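Local coordinates for COG1633: Uncharacterized conserved protein (Magnetospirillum magnetotacticum, PDB 2OH3) that binds a zinc ion within a bundle of four long helices and is probably a rubrerythrin-like member of the ferritin superfamily, at residues A7-H12 with E110-A115. Numbering follows the deposited sequence.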
loop_
_atom_site.group_PDB
_atom_site.type_symbol
_atom_site.label_atom_id
_atom_site.label_comp_id
_atom_site.label_asym_id
_atom_site.label_seq_id
_atom_site.Cartn_x
_atom_site.Cartn_y
_atom_site.Cartn_z
ATOM N N ALA A 7 -19.153 0.520 -13.772
ATOM C CA ALA A 7 -18.950 1.142 -12.433
ATOM C C ALA A 7 -17.700 0.615 -11.764
ATOM O O ALA A 7 -16.893 1.384 -11.212
ATOM C CB ALA A 7 -20.137 0.894 -11.528
ATOM N N GLU A 8 -17.573 -0.711 -11.813
ATOM C CA GLU A 8 -16.418 -1.404 -11.289
ATOM C C GLU A 8 -15.155 -0.998 -12.021
ATOM O O GLU A 8 -14.146 -0.744 -11.371
ATOM C CB GLU A 8 -16.601 -2.921 -11.375
ATOM C CG GLU A 8 -17.611 -3.446 -10.393
ATOM C CD GLU A 8 -17.925 -4.917 -10.607
ATOM O OE1 GLU A 8 -17.871 -5.412 -11.752
ATOM O OE2 GLU A 8 -18.222 -5.583 -9.605
ATOM N N PHE A 9 -15.219 -0.920 -13.351
ATOM C CA PHE A 9 -14.058 -0.500 -14.150
ATOM C C PHE A 9 -13.609 0.932 -13.809
ATOM O O PHE A 9 -12.424 1.176 -13.552
ATOM C CB PHE A 9 -14.337 -0.639 -15.638
ATOM C CG PHE A 9 -13.177 -0.225 -16.529
ATOM C CD1 PHE A 9 -12.158 -1.104 -16.818
ATOM C CD2 PHE A 9 -13.118 1.052 -17.070
ATOM C CE1 PHE A 9 -11.115 -0.731 -17.625
ATOM C CE2 PHE A 9 -12.062 1.434 -17.853
ATOM C CZ PHE A 9 -11.083 0.555 -18.149
ATOM N N LEU A 10 -14.559 1.866 -13.777
ATOM C CA LEU A 10 -14.243 3.245 -13.459
ATOM C C LEU A 10 -13.690 3.377 -12.027
ATOM O O LEU A 10 -12.772 4.155 -11.806
ATOM C CB LEU A 10 -15.454 4.133 -13.675
ATOM C CG LEU A 10 -15.895 4.210 -15.157
ATOM C CD1 LEU A 10 -17.125 5.085 -15.252
ATOM C CD2 LEU A 10 -14.759 4.716 -16.069
ATOM N N ALA A 11 -14.194 2.590 -11.087
ATOM C CA ALA A 11 -13.654 2.565 -9.718
ATOM C C ALA A 11 -12.224 2.103 -9.715
ATOM O O ALA A 11 -11.377 2.679 -9.008
ATOM C CB ALA A 11 -14.513 1.683 -8.783
ATOM N N HIS A 12 -11.930 1.079 -10.509
ATOM C CA HIS A 12 -10.563 0.614 -10.638
ATOM C C HIS A 12 -9.676 1.701 -11.249
ATOM O O HIS A 12 -8.633 2.082 -10.713
ATOM C CB HIS A 12 -10.486 -0.660 -11.471
ATOM C CG HIS A 12 -10.634 -1.913 -10.675
ATOM N ND1 HIS A 12 -11.867 -2.431 -10.310
ATOM C CD2 HIS A 12 -9.707 -2.782 -10.201
ATOM C CE1 HIS A 12 -11.689 -3.552 -9.633
ATOM N NE2 HIS A 12 -10.391 -3.784 -9.549
ATOM N N GLU A 110 -1.959 -4.441 -17.367
ATOM C CA GLU A 110 -2.562 -5.752 -17.352
ATOM C C GLU A 110 -3.993 -5.757 -16.837
ATOM O O GLU A 110 -4.819 -6.486 -17.371
ATOM C CB GLU A 110 -1.692 -6.722 -16.563
ATOM C CG GLU A 110 -0.457 -7.154 -17.381
ATOM C CD GLU A 110 0.407 -8.148 -16.652
ATOM O OE1 GLU A 110 0.208 -8.311 -15.420
ATOM O OE2 GLU A 110 1.279 -8.752 -17.319
ATOM N N TYR A 111 -4.294 -4.966 -15.813
ATOM C CA TYR A 111 -5.704 -4.819 -15.386
ATOM C C TYR A 111 -6.617 -4.314 -16.501
ATOM O O TYR A 111 -7.727 -4.819 -16.736
ATOM C CB TYR A 111 -5.873 -3.880 -14.188
ATOM C CG TYR A 111 -7.364 -3.604 -13.979
ATOM C CD1 TYR A 111 -8.186 -4.559 -13.410
ATOM C CD2 TYR A 111 -7.949 -2.456 -14.463
ATOM C CE1 TYR A 111 -9.556 -4.359 -13.283
ATOM C CE2 TYR A 111 -9.348 -2.228 -14.318
ATOM C CZ TYR A 111 -10.118 -3.165 -13.727
ATOM O OH TYR A 111 -11.476 -2.991 -13.586
ATOM N N TYR A 112 -6.179 -3.271 -17.170
ATOM C CA TYR A 112 -6.945 -2.749 -18.283
ATOM C C TYR A 112 -7.124 -3.772 -19.405
ATOM O O TYR A 112 -8.210 -3.931 -19.913
ATOM C CB TYR A 112 -6.302 -1.479 -18.802
ATOM C CG TYR A 112 -6.396 -0.299 -17.826
ATOM C CD1 TYR A 112 -7.575 0.019 -17.179
ATOM C CD2 TYR A 112 -5.276 0.473 -17.555
ATOM C CE1 TYR A 112 -7.641 1.130 -16.272
ATOM C CE2 TYR A 112 -5.310 1.538 -16.676
ATOM C CZ TYR A 112 -6.494 1.879 -16.047
ATOM O OH TYR A 112 -6.494 2.954 -15.170
ATOM N N LYS A 113 -6.066 -4.472 -19.787
ATOM C CA LYS A 113 -6.186 -5.487 -20.837
ATOM C C LYS A 113 -7.140 -6.618 -20.471
ATOM O O LYS A 113 -7.876 -7.137 -21.314
ATOM C CB LYS A 113 -4.822 -6.098 -21.107
ATOM C CG LYS A 113 -3.867 -5.195 -21.847
ATOM C CD LYS A 113 -2.471 -5.810 -21.901
ATOM C CE LYS A 113 -2.390 -7.020 -22.786
ATOM N NZ LYS A 113 -2.741 -6.656 -24.192
ATOM N N GLU A 114 -7.074 -7.035 -19.215
ATOM C CA GLU A 114 -7.901 -8.123 -18.703
ATOM C C GLU A 114 -9.388 -7.714 -18.667
ATOM O O GLU A 114 -10.269 -8.498 -18.996
ATOM C CB GLU A 114 -7.405 -8.478 -17.284
ATOM C CG GLU A 114 -7.821 -9.810 -16.748
ATOM C CD GLU A 114 -7.140 -10.953 -17.468
ATOM O OE1 GLU A 114 -6.035 -10.746 -18.035
ATOM O OE2 GLU A 114 -7.728 -12.061 -17.467
ATOM N N ALA A 115 -9.651 -6.473 -18.265
ATOM C CA ALA A 115 -10.995 -5.945 -18.245
ATOM C C ALA A 115 -11.552 -5.849 -19.664
ATOM O O ALA A 115 -12.664 -6.307 -19.930
ATOM C CB ALA A 115 -11.018 -4.600 -17.568
#
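His12 and Tyr111 form an offset stack between helices 6-33 and 94-118. Their planes are 9° apart and their centroids 4.4 Å. The overlap is at the rims: His12 CD2 sits over one face of the tyrosine, 3.5 Å from Tyr111 CE1. Tyr111 OH lies over the same face of the imidazole as CE1, 3.2 Å from His12 CG.

A hydrogen bond fixes the rotation of the imidazole. His12 ND1 donates to Glu8 O one turn earlier, at 3.0 Å and 160°. The acceptor lies in the ring plane, while the donor stands above the carbonyl plane. Glu8 O also takes the helical bond from His12 N, from the opposite face. This bond places the proton on ND1. Leu69 and Gln73, from the connection between helices 37-61 and 94-118, also touch His12.

The two segments run nearly antiparallel, with axes 11.5 Å apart. Aromatic rings fill this wide separation. Helices 6-33, 37-61, 94-118 and 122-148 make up the four-helix bundle of the ferritin superfamily, and the contact lies toward one end of it. The side chain of Tyr112 is about 7 Å from the bound zinc ion, whose ligands include Glu105, Glu135 and His138.

The other contacts centre on Phe9 and are mostly apolar. Its CB does not point at helix 94-118, but CG is anti to the backbone N (chi1 -180°), which carries the ring there. Ala115 CB meets the ring edge, 3.8 Å from Phe9 CD1. Phe9 CE1 reaches the edge of the Tyr112 ring, 3.6 Å from Tyr112 CD1, with the two planes oblique. Tyr111 OH also rests against Phe9. Val124 and Leu127 of helix 122-148 pack on Phe9, and Phe131 meets Tyr112 edge-to-face.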